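Local coordinates for protein alpha-glucosidase (Bacteroides thetaiotaomicron, PDB 5XFM) that hydrolyses glycosidic bonds as a calcium-containing enzyme of glycoside hydrolase family 97, with both beta-L-arabinopyranosidase and alpha-galactosidase activity, at residues Thr144-Pro149 with Tyr232-Pro237; Thr154-Gln159 with Phe195-Arg200; Val604-Asp609 with Glu616-Lys621. The protein carries 1 engineered substitution. All coordinates share one frame; numbering follows the deposited sequence.

How the contacts relate
Contacts 1 and 2 are buried and lie in the N-terminal part of the chain, about 12 Å apart between centres; contact 3 is a partly exposed hairpin in the C-terminal part, about 46 Å from contact 1 and 36 Å from contact 2. The first two use strands 136-147 and 153-156, consecutive in the chain but in different antiparallel sheets that face each other, and they touch where Phe199 packs against Phe148 and Tyr232. Contact 1 has three backbone bonds, contact 2 one plus a bridging water, each with an apolar filling. Contact 3 shares no element with them and has a ladder of six backbone bonds, with buried Leu606 and Tyr607 but exposed Leu617 and Lys608.

Contact 1 (Thr144-Pro149 with Tyr232-Pro237); sequences TGFRFP and YTVAFP
Phe146 and Tyr232 form a hydrogen-bonded antiparallel pair between strand segments 145-147 and 232-235, whose axes approach to 4.7 Å and run at 164°. Phe146 N donates to Tyr232 O at 2.9 Å, and Tyr232 N returns a nearly straight bond to Phe146 O. Two residues along each strand, Val234 N gives Thr144 O a bond of 2.9 Å. Gly145 and Thr233 are the intervening non-hydrogen-bonded pair, and Gly145 CA comes within 3.3 Å of Tyr232 O in a CA-H...O contact.

The Phe146 and Tyr232 rings rise from the same face of the sheet but lean apart along the ladder. With CG beside the backbone N (chi1 -62°), the Tyr232 ring swings to Phe148, and the two meet rim to rim, Phe148 CE2 lying 3.7 Å from Tyr232 CD1. Their planes stand at 71°, neither over the other. Phe146 leans to the other end, where its CE1 touches Val234 CG2 at 3.8 Å. The same methyl lies alongside Thr144 CB, while Thr144 OG1 bonds to Tyr126 and Glu142.

Val209 of strand 206-212, in the facing sheet, touches both Phe146 and Phe148, and Val207 touches Phe148; these rings thus lie between two sheets, consistent with the sandwich of the galactose-mutarotase-like clan. Main-chain bonds set the register, while the side chains supply apolar contact to a buried interior.

Contact 2 (Thr154-Gln159 with Phe195-Arg200); sequences TFLCPQ and FPCLFR
The Phe155 ring meets Leu198 and Arg200 at its edge, while on the other face of the sheet the Phe199 ring receives Thr154 and Leu156. Leu198 O lies in the Phe155 ring plane, 3.9 Å from Phe155 CD1, and Arg200 CB approaches CE1. The bent chain of Arg200 carries its guanidinium onward to a salt bridge with Asp180. Thr154 CG2 and Leu156 CD2 both reach the Phe199 ring obliquely, the threonine methyl at 3.7 Å from Phe199 CE2.

Strands 153-156 and 197-200 are neighbours in a large antiparallel sheet of the N-terminal part, between strands 178-182 and 206-212. Its Phe199 side is turned to the sheet that carries Phe148, on which Phe199 stacks, and Tyr232, its edge-to-face partner.

On the Phe155 face, Phe155 CB and Leu198 CB sit 3.9 Å apart, and Phe155 N donates to Leu198 O at 2.9 Å. Leu156 makes the tightest packing, its CD2 branch pressing to 3.5 Å from Cys197 CB, a snug fit for two carbons.

Next along, a water takes over from direct pairing. Cys157 N donates to it at 2.9 Å, and it donates in turn to Pro196 O at 3.1 Å, just after the cis peptide that precedes Pro196. The junction is thus secured mainly by apolar fit, and the water satisfies a buried amide and carbonyl that do not bond to each other.

Contact 3 (Val604-Asp609 with Glu616-Lys621); sequences VALYKD and ELTSLK
Leu606 and Thr618 lie at the middle of a beta hairpin whose arms, strands 603-609 and 615-621, end the antiparallel sheet of the C-terminal part of the chain; 615-621 is its outermost strand within this chain. The segment axes cross at 136°, a marked departure from straight antiparallel that reflects strand twist.

Main-chain bonding is regular. Val604 with Leu620, Leu606 with Thr618 and Lys608 with Glu616 are hydrogen-bonded pairs, each exchanging two N-H...O bonds. Thr618 N meets Leu606 O in the carbonyl plane at 2.9 Å, whereas Leu606 N stands 38° above the plane of the Thr618 carbonyl. The non-hydrogen-bonded pairs add CA-H...O contacts, among them Leu617 CA to Leu606 O at 3.3 Å.

The apolar contacts fall on two faces. On one, Val604 CG2 packs on Leu620 CB at 3.9 Å, and Leu606 CD2 lies 4.3 Å from Leu620 CB; Leu606 is backed by Ile638 and Cys640 of the adjoining strand. On the other, Leu617, with CG anti to the backbone N (chi1 170°), brings CD1 over the face of the Tyr607 ring in a CH-pi contact, 3.7 Å from the centroid and offset toward the rim. The same methyl touches Ala605 CB at 4.2 Å, while the ring has an edge-to-face partner in Phe546. An alanine replacing Tyr607 would probably strip Leu617 CD1 of the surface it lies on and take from Phe546 this edge-to-face partner.

Charge plays a looser part. Lys608 and Glu616 project from the same face at the turn end of the ladder, yet Lys608 NZ remains 5.5 Å from Glu616 OE1.

Contact 1 (Thr144-Pro149 with Tyr232-Pro237)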
loop_
_atom_site.group_PDB
_atom_site.type_symbol
_atom_site.label_atom_id
_atom_site.label_comp_id
_atom_site.label_asym_id
_atom_site.label_seq_id
_atom_site.Cartn_x
_atom_site.Cartn_y
_atom_site.Cartn_z
ATOM N N THR A 144 -12.971 -19.168 1.584
ATOM C CA THR A 144 -13.349 -17.789 1.261
ATOM C C THR A 144 -12.999 -17.413 -0.170
ATOM O O THR A 144 -11.848 -17.548 -0.598
ATOM C CB THR A 144 -12.656 -16.785 2.211
ATOM O OG1 THR A 144 -12.842 -17.194 3.572
ATOM C CG2 THR A 144 -13.201 -15.371 2.012
ATOM N N GLY A 145 -13.991 -16.932 -0.909
ATOM C CA GLY A 145 -13.797 -16.660 -2.324
ATOM C C GLY A 145 -14.469 -15.403 -2.846
ATOM O O GLY A 145 -15.220 -14.728 -2.139
ATOM N N PHE A 146 -14.149 -15.080 -4.093
ATOM C CA PHE A 146 -14.710 -13.946 -4.813
ATOM C C PHE A 146 -14.992 -14.369 -6.258
ATOM O O PHE A 146 -14.065 -14.665 -7.024
ATOM C CB PHE A 146 -13.757 -12.750 -4.763
ATOM C CG PHE A 146 -13.237 -12.456 -3.384
ATOM C CD1 PHE A 146 -12.085 -13.067 -2.916
ATOM C CD2 PHE A 146 -13.915 -11.590 -2.545
ATOM C CE1 PHE A 146 -11.616 -12.807 -1.646
ATOM C CE2 PHE A 146 -13.448 -11.328 -1.269
ATOM C CZ PHE A 146 -12.300 -11.938 -0.822
ATOM N N ARG A 147 -16.272 -14.431 -6.610
ATOM C CA ARG A 147 -16.702 -14.833 -7.941
ATOM C C ARG A 147 -17.258 -13.627 -8.690
ATOM O O ARG A 147 -18.016 -12.843 -8.129
ATOM C CB ARG A 147 -17.746 -15.944 -7.856
ATOM C CG ARG A 147 -18.090 -16.554 -9.193
ATOM C CD ARG A 147 -19.183 -17.612 -9.098
ATOM N NE ARG A 147 -18.912 -18.680 -8.136
ATOM C CZ ARG A 147 -18.413 -19.868 -8.475
ATOM N NH1 ARG A 147 -18.094 -20.107 -9.736
ATOM N NH2 ARG A 147 -18.208 -20.810 -7.560
ATOM N N PHE A 148 -16.849 -13.453 -9.941
ATOM C CA PHE A 148 -17.211 -12.250 -10.693
ATOM C C PHE A 148 -18.102 -12.517 -11.900
ATOM O O PHE A 148 -18.110 -13.626 -12.432
ATOM C CB PHE A 148 -15.946 -11.513 -11.143
ATOM C CG PHE A 148 -15.121 -11.001 -10.005
ATOM C CD1 PHE A 148 -15.383 -9.759 -9.447
ATOM C CD2 PHE A 148 -14.092 -11.763 -9.483
ATOM C CE1 PHE A 148 -14.622 -9.284 -8.392
ATOM C CE2 PHE A 148 -13.333 -11.294 -8.429
ATOM C CZ PHE A 148 -13.600 -10.054 -7.884
ATOM N N PRO A 149 -18.871 -11.499 -12.324
ATOM C CA PRO A 149 -19.629 -11.643 -13.571
ATOM C C PRO A 149 -18.718 -11.945 -14.750
ATOM O O PRO A 149 -17.588 -11.465 -14.817
ATOM C CB PRO A 149 -20.303 -10.281 -13.736
ATOM C CG PRO A 149 -20.398 -9.743 -12.358
ATOM C CD PRO A 149 -19.174 -10.232 -11.636
ATOM N N TYR A 232 -11.946 -16.588 -7.609
ATOM C CA TYR A 232 -10.656 -16.414 -6.955
ATOM C C TYR A 232 -10.793 -16.788 -5.493
ATOM O O TYR A 232 -11.672 -16.288 -4.820
ATOM C CB TYR A 232 -10.168 -14.969 -7.077
ATOM C CG TYR A 232 -9.940 -14.532 -8.497
ATOM C CD1 TYR A 232 -10.984 -14.034 -9.261
ATOM C CD2 TYR A 232 -8.684 -14.628 -9.079
ATOM C CE1 TYR A 232 -10.786 -13.639 -10.560
ATOM C CE2 TYR A 232 -8.476 -14.226 -10.375
ATOM C CZ TYR A 232 -9.530 -13.733 -11.115
ATOM O OH TYR A 232 -9.339 -13.342 -12.418
ATOM N N THR A 233 -9.929 -17.670 -5.011
ATOM C CA THR A 233 -10.001 -18.143 -3.635
ATOM C C THR A 233 -8.860 -17.577 -2.790
ATOM O O THR A 233 -7.735 -17.404 -3.267
ATOM C CB THR A 233 -9.979 -19.678 -3.590
ATOM O OG1 THR A 233 -11.139 -20.170 -4.266
ATOM C CG2 THR A 233 -9.986 -20.196 -2.156
ATOM N N VAL A 234 -9.168 -17.254 -1.541
ATOM C CA VAL A 234 -8.158 -16.819 -0.595
ATOM C C VAL A 234 -7.151 -17.943 -0.376
ATOM O O VAL A 234 -7.515 -19.043 0.040
ATOM C CB VAL A 234 -8.781 -16.416 0.749
ATOM C CG1 VAL A 234 -7.678 -16.146 1.788
ATOM C CG2 VAL A 234 -9.675 -15.195 0.566
ATOM N N ALA A 235 -5.889 -17.673 -0.690
ATOM C CA ALA A 235 -4.842 -18.672 -0.545
ATOM C C ALA A 235 -3.863 -18.275 0.550
ATOM O O ALA A 235 -3.543 -17.093 0.705
ATOM C CB ALA A 235 -4.106 -18.867 -1.871
ATOM N N PHE A 236 -3.375 -19.266 1.294
ATOM C CA PHE A 236 -2.389 -19.037 2.342
ATOM C C PHE A 236 -0.986 -19.070 1.722
ATOM O O PHE A 236 -0.834 -19.504 0.577
ATOM C CB PHE A 236 -2.537 -20.091 3.447
ATOM C CG PHE A 236 -3.761 -19.913 4.297
ATOM C CD1 PHE A 236 -4.492 -18.733 4.252
ATOM C CD2 PHE A 236 -4.201 -20.940 5.122
ATOM C CE1 PHE A 236 -5.628 -18.575 5.023
ATOM C CE2 PHE A 236 -5.337 -20.786 5.897
ATOM C CZ PHE A 236 -6.050 -19.602 5.847
ATOM N N PRO A 237 0.044 -18.608 2.464
ATOM C CA PRO A 237 1.393 -18.579 1.880
ATOM C C PRO A 237 1.909 -19.949 1.443
ATOM O O PRO A 237 1.449 -20.981 1.933
ATOM C CB PRO A 237 2.262 -18.006 3.013
ATOM C CG PRO A 237 1.416 -18.059 4.251
ATOM C CD PRO A 237 0.004 -17.962 3.788
#

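Contact 2 (Thr154-Gln159 with Phe195-Arg200)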
loop_
_atom_site.group_PDB
_atom_site.type_symbol
_atom_site.label_atom_id
_atom_site.label_comp_id
_atom_site.label_asym_id
_atom_site.label_seq_id
_atom_site.Cartn_x
_atom_site.Cartn_y
_atom_site.Cartn_z
ATOM N N THR A 154 -9.510 -7.789 -15.421
ATOM C CA THR A 154 -8.678 -7.725 -14.222
ATOM C C THR A 154 -7.427 -6.852 -14.365
ATOM O O THR A 154 -6.873 -6.710 -15.453
ATOM C CB THR A 154 -8.224 -9.143 -13.804
ATOM O OG1 THR A 154 -7.148 -9.563 -14.648
ATOM C CG2 THR A 154 -9.368 -10.148 -13.935
ATOM N N PHE A 155 -6.990 -6.285 -13.243
ATOM C CA PHE A 155 -5.753 -5.512 -13.153
ATOM C C PHE A 155 -4.935 -6.087 -12.001
ATOM O O PHE A 155 -4.995 -5.587 -10.873
ATOM C CB PHE A 155 -6.037 -4.022 -12.921
ATOM C CG PHE A 155 -6.848 -3.364 -14.016
ATOM C CD1 PHE A 155 -8.195 -3.654 -14.180
ATOM C CD2 PHE A 155 -6.272 -2.421 -14.849
ATOM C CE1 PHE A 155 -8.943 -3.045 -15.176
ATOM C CE2 PHE A 155 -7.014 -1.801 -15.845
ATOM C CZ PHE A 155 -8.352 -2.114 -16.007
ATOM N N LEU A 156 -4.173 -7.136 -12.294
ATOM C CA LEU A 156 -3.488 -7.921 -11.271
ATOM C C LEU A 156 -1.979 -8.034 -11.476
ATOM O O LEU A 156 -1.490 -8.039 -12.608
ATOM C CB LEU A 156 -4.077 -9.336 -11.230
ATOM C CG LEU A 156 -5.601 -9.456 -11.256
ATOM C CD1 LEU A 156 -6.057 -10.902 -11.434
ATOM C CD2 LEU A 156 -6.160 -8.886 -9.969
ATOM N N CYS A 157 -1.250 -8.153 -10.371
ATOM C CA CYS A 157 0.154 -8.539 -10.426
ATOM C C CYS A 157 0.314 -9.873 -9.697
ATOM O O CYS A 157 -0.256 -10.081 -8.618
ATOM C CB CYS A 157 1.055 -7.465 -9.813
ATOM S SG CYS A 157 0.744 -7.132 -8.065
ATOM N N PRO A 158 1.094 -10.783 -10.285
ATOM C CA PRO A 158 1.171 -12.153 -9.785
ATOM C C PRO A 158 2.034 -12.284 -8.545
ATOM O O PRO A 158 2.904 -11.449 -8.300
ATOM C CB PRO A 158 1.808 -12.896 -10.950
ATOM C CG PRO A 158 2.751 -11.868 -11.519
ATOM C CD PRO A 158 2.004 -10.571 -11.427
ATOM N N GLN A 159 1.762 -13.316 -7.759
ATOM C CA GLN A 159 2.673 -13.739 -6.709
ATOM C C GLN A 159 3.798 -14.571 -7.338
ATOM O O GLN A 159 3.539 -15.440 -8.169
ATOM C CB GLN A 159 1.921 -14.531 -5.634
ATOM C CG GLN A 159 2.815 -15.214 -4.611
ATOM C CD GLN A 159 3.545 -14.238 -3.710
ATOM O OE1 GLN A 159 4.328 -13.408 -4.175
ATOM N NE2 GLN A 159 3.320 -14.357 -2.408
ATOM N N PHE A 195 -2.525 -9.113 -3.066
ATOM C CA PHE A 195 -3.432 -7.999 -2.799
ATOM C C PHE A 195 -2.729 -6.663 -2.982
ATOM O O PHE A 195 -1.503 -6.593 -2.873
ATOM C CB PHE A 195 -4.014 -8.100 -1.376
ATOM C CG PHE A 195 -4.980 -9.239 -1.186
ATOM C CD1 PHE A 195 -6.049 -9.417 -2.056
ATOM C CD2 PHE A 195 -4.822 -10.128 -0.134
ATOM C CE1 PHE A 195 -6.943 -10.460 -1.880
ATOM C CE2 PHE A 195 -5.710 -11.176 0.047
ATOM C CZ PHE A 195 -6.773 -11.342 -0.829
ATOM N N PRO A 196 -3.495 -5.602 -3.292
ATOM C CA PRO A 196 -4.931 -5.661 -3.597
ATOM C C PRO A 196 -5.168 -5.986 -5.065
ATOM O O PRO A 196 -4.236 -5.932 -5.876
ATOM C CB PRO A 196 -5.419 -4.255 -3.237
ATOM C CG PRO A 196 -4.232 -3.382 -3.546
ATOM C CD PRO A 196 -3.026 -4.210 -3.155
ATOM N N CYS A 197 -6.406 -6.322 -5.399
ATOM C CA CYS A 197 -6.725 -6.807 -6.732
ATOM C C CYS A 197 -7.907 -6.054 -7.331
ATOM O O CYS A 197 -8.996 -6.054 -6.764
ATOM C CB CYS A 197 -7.027 -8.300 -6.670
ATOM S SG CYS A 197 -5.666 -9.270 -6.021
ATOM N N LEU A 198 -7.690 -5.432 -8.486
ATOM C CA LEU A 198 -8.706 -4.585 -9.102
ATOM C C LEU A 198 -9.439 -5.301 -10.235
ATOM O O LEU A 198 -8.832 -5.936 -11.089
ATOM C CB LEU A 198 -8.080 -3.283 -9.623
ATOM C CG LEU A 198 -9.064 -2.273 -10.229
ATOM C CD1 LEU A 198 -10.123 -1.833 -9.201
ATOM C CD2 LEU A 198 -8.347 -1.068 -10.791
ATOM N N PHE A 199 -10.757 -5.181 -10.232
ATOM C CA PHE A 199 -11.603 -5.802 -11.235
ATOM C C PHE A 199 -12.546 -4.778 -11.839
ATOM O O PHE A 199 -13.132 -3.964 -11.128
ATOM C CB PHE A 199 -12.404 -6.953 -10.639
ATOM C CG PHE A 199 -11.565 -8.081 -10.114
ATOM C CD1 PHE A 199 -11.034 -8.033 -8.836
ATOM C CD2 PHE A 199 -11.343 -9.211 -10.883
ATOM C CE1 PHE A 199 -10.276 -9.081 -8.343
ATOM C CE2 PHE A 199 -10.589 -10.261 -10.396
ATOM C CZ PHE A 199 -10.054 -10.195 -9.124
ATOM N N ARG A 200 -12.653 -4.800 -13.163
ATOM C CA ARG A 200 -13.634 -3.992 -13.861
ATOM C C ARG A 200 -14.818 -4.864 -14.255
ATOM O O ARG A 200 -14.663 -5.858 -14.976
ATOM C CB ARG A 200 -13.021 -3.321 -15.089
ATOM C CG ARG A 200 -14.024 -2.522 -15.913
ATOM C CD ARG A 200 -13.334 -1.647 -16.950
ATOM N NE ARG A 200 -12.788 -2.404 -18.068
ATOM C CZ ARG A 200 -13.504 -2.810 -19.111
ATOM N NH1 ARG A 200 -14.806 -2.541 -19.165
ATOM N NH2 ARG A 200 -12.919 -3.490 -20.095
HETATM O O HOH W 1 -2.996 -7.670 -8.097
#

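Contact 3 (Val604-Asp609 with Glu616-Lys621)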
loop_
_atom_site.group_PDB
_atom_site.type_symbol
_atom_site.label_atom_id
_atom_site.label_comp_id
_atom_site.label_asym_id
_atom_site.label_seq_id
_atom_site.Cartn_x
_atom_site.Cartn_y
_atom_site.Cartn_z
ATOM N N VAL A 604 -4.706 30.130 -9.366
ATOM C CA VAL A 604 -3.884 29.017 -8.920
ATOM C C VAL A 604 -2.512 29.057 -9.578
ATOM O O VAL A 604 -2.356 29.594 -10.680
ATOM C CB VAL A 604 -4.559 27.661 -9.223
ATOM C CG1 VAL A 604 -5.896 27.560 -8.508
ATOM C CG2 VAL A 604 -4.742 27.474 -10.722
ATOM N N ALA A 605 -1.524 28.480 -8.894
ATOM C CA ALA A 605 -0.191 28.303 -9.465
ATOM C C ALA A 605 -0.205 27.084 -10.371
ATOM O O ALA A 605 -0.606 25.998 -9.949
ATOM C CB ALA A 605 0.855 28.148 -8.370
ATOM N N LEU A 606 0.235 27.258 -11.613
ATOM C CA LEU A 606 0.149 26.179 -12.587
ATOM C C LEU A 606 1.516 25.713 -13.083
ATOM O O LEU A 606 2.282 26.481 -13.665
ATOM C CB LEU A 606 -0.705 26.623 -13.778
ATOM C CG LEU A 606 -0.685 25.723 -15.012
ATOM C CD1 LEU A 606 -1.276 24.372 -14.674
ATOM C CD2 LEU A 606 -1.423 26.367 -16.180
ATOM N N TYR A 607 1.792 24.432 -12.858
ATOM C CA TYR A 607 2.977 23.765 -13.368
ATOM C C TYR A 607 2.558 22.952 -14.577
ATOM O O TYR A 607 1.643 22.128 -14.493
ATOM C CB TYR A 607 3.616 22.866 -12.306
ATOM C CG TYR A 607 4.154 23.618 -11.111
ATOM C CD1 TYR A 607 3.307 24.073 -10.111
ATOM C CD2 TYR A 607 5.509 23.884 -10.993
ATOM C CE1 TYR A 607 3.798 24.767 -9.024
ATOM C CE2 TYR A 607 6.009 24.575 -9.912
ATOM C CZ TYR A 607 5.152 25.013 -8.930
ATOM O OH TYR A 607 5.657 25.703 -7.850
ATOM N N LYS A 608 3.229 23.186 -15.694
ATOM C CA LYS A 608 2.813 22.603 -16.957
ATOM C C LYS A 608 4.035 22.272 -17.822
ATOM O O LYS A 608 5.097 22.861 -17.645
ATOM C CB LYS A 608 1.854 23.590 -17.643
ATOM C CG LYS A 608 1.742 23.542 -19.150
ATOM C CD LYS A 608 0.963 24.750 -19.643
ATOM C CE LYS A 608 0.719 24.691 -21.135
ATOM N NZ LYS A 608 -0.089 25.855 -21.592
ATOM N N ASP A 609 3.889 21.344 -18.763
ATOM C CA ASP A 609 4.949 21.104 -19.734
ATOM C C ASP A 609 4.819 22.166 -20.807
ATOM O O ASP A 609 3.724 22.384 -21.320
ATOM C CB ASP A 609 4.840 19.709 -20.367
ATOM C CG ASP A 609 4.766 18.583 -19.339
ATOM O OD1 ASP A 609 5.604 18.548 -18.412
ATOM O OD2 ASP A 609 3.865 17.723 -19.466
ATOM N N GLU A 616 7.220 24.638 -16.877
ATOM C CA GLU A 616 6.885 26.054 -16.822
ATOM C C GLU A 616 5.884 26.331 -15.709
ATOM O O GLU A 616 4.896 25.607 -15.542
ATOM C CB GLU A 616 6.331 26.553 -18.160
ATOM C CG GLU A 616 6.047 28.062 -18.165
ATOM C CD GLU A 616 5.168 28.516 -19.324
ATOM O OE1 GLU A 616 4.874 27.690 -20.216
ATOM O OE2 GLU A 616 4.802 29.715 -19.360
ATOM N N LEU A 617 6.174 27.373 -14.937
ATOM C CA LEU A 617 5.281 27.847 -13.890
ATOM C C LEU A 617 4.598 29.151 -14.285
ATOM O O LEU A 617 5.253 30.173 -14.499
ATOM C CB LEU A 617 6.051 28.044 -12.583
ATOM C CG LEU A 617 5.306 28.756 -11.450
ATOM C CD1 LEU A 617 4.151 27.909 -10.934
ATOM C CD2 LEU A 617 6.273 29.101 -10.332
ATOM N N THR A 618 3.277 29.108 -14.389
ATOM C CA THR A 618 2.492 30.295 -14.695
ATOM C C THR A 618 1.359 30.429 -13.687
ATOM O O THR A 618 1.337 29.731 -12.672
ATOM C CB THR A 618 1.916 30.250 -16.119
ATOM O OG1 THR A 618 1.180 29.035 -16.297
ATOM C CG2 THR A 618 3.025 30.301 -17.140
ATOM N N SER A 619 0.417 31.324 -13.969
ATOM C CA SER A 619 -0.776 31.454 -13.140
ATOM C C SER A 619 -2.006 31.132 -13.969
ATOM O O SER A 619 -1.992 31.283 -15.192
ATOM C CB SER A 619 -0.898 32.862 -12.561
ATOM O OG SER A 619 -1.379 33.763 -13.544
ATOM N N LEU A 620 -3.070 30.688 -13.308
ATOM C CA LEU A 620 -4.308 30.385 -14.012
ATOM C C LEU A 620 -5.538 30.798 -13.207
ATOM O O LEU A 620 -5.731 30.351 -12.077
ATOM C CB LEU A 620 -4.378 28.891 -14.345
ATOM C CG LEU A 620 -5.624 28.395 -15.085
ATOM C CD1 LEU A 620 -5.725 29.046 -16.460
ATOM C CD2 LEU A 620 -5.631 26.875 -15.201
ATOM N N LYS A 621 -6.359 31.665 -13.794
ATOM C CA LYS A 621 -7.617 32.086 -13.180
ATOM C C LYS A 621 -8.726 31.082 -13.440
ATOM O O LYS A 621 -9.092 30.825 -14.589
ATOM C CB LYS A 621 -8.056 33.464 -13.685
ATOM C CG LYS A 621 -7.378 34.647 -13.009
ATOM C CD LYS A 621 -5.894 34.773 -13.291
ATOM C CE LYS A 621 -5.339 35.966 -12.522
ATOM N NZ LYS A 621 -3.877 36.166 -12.688
#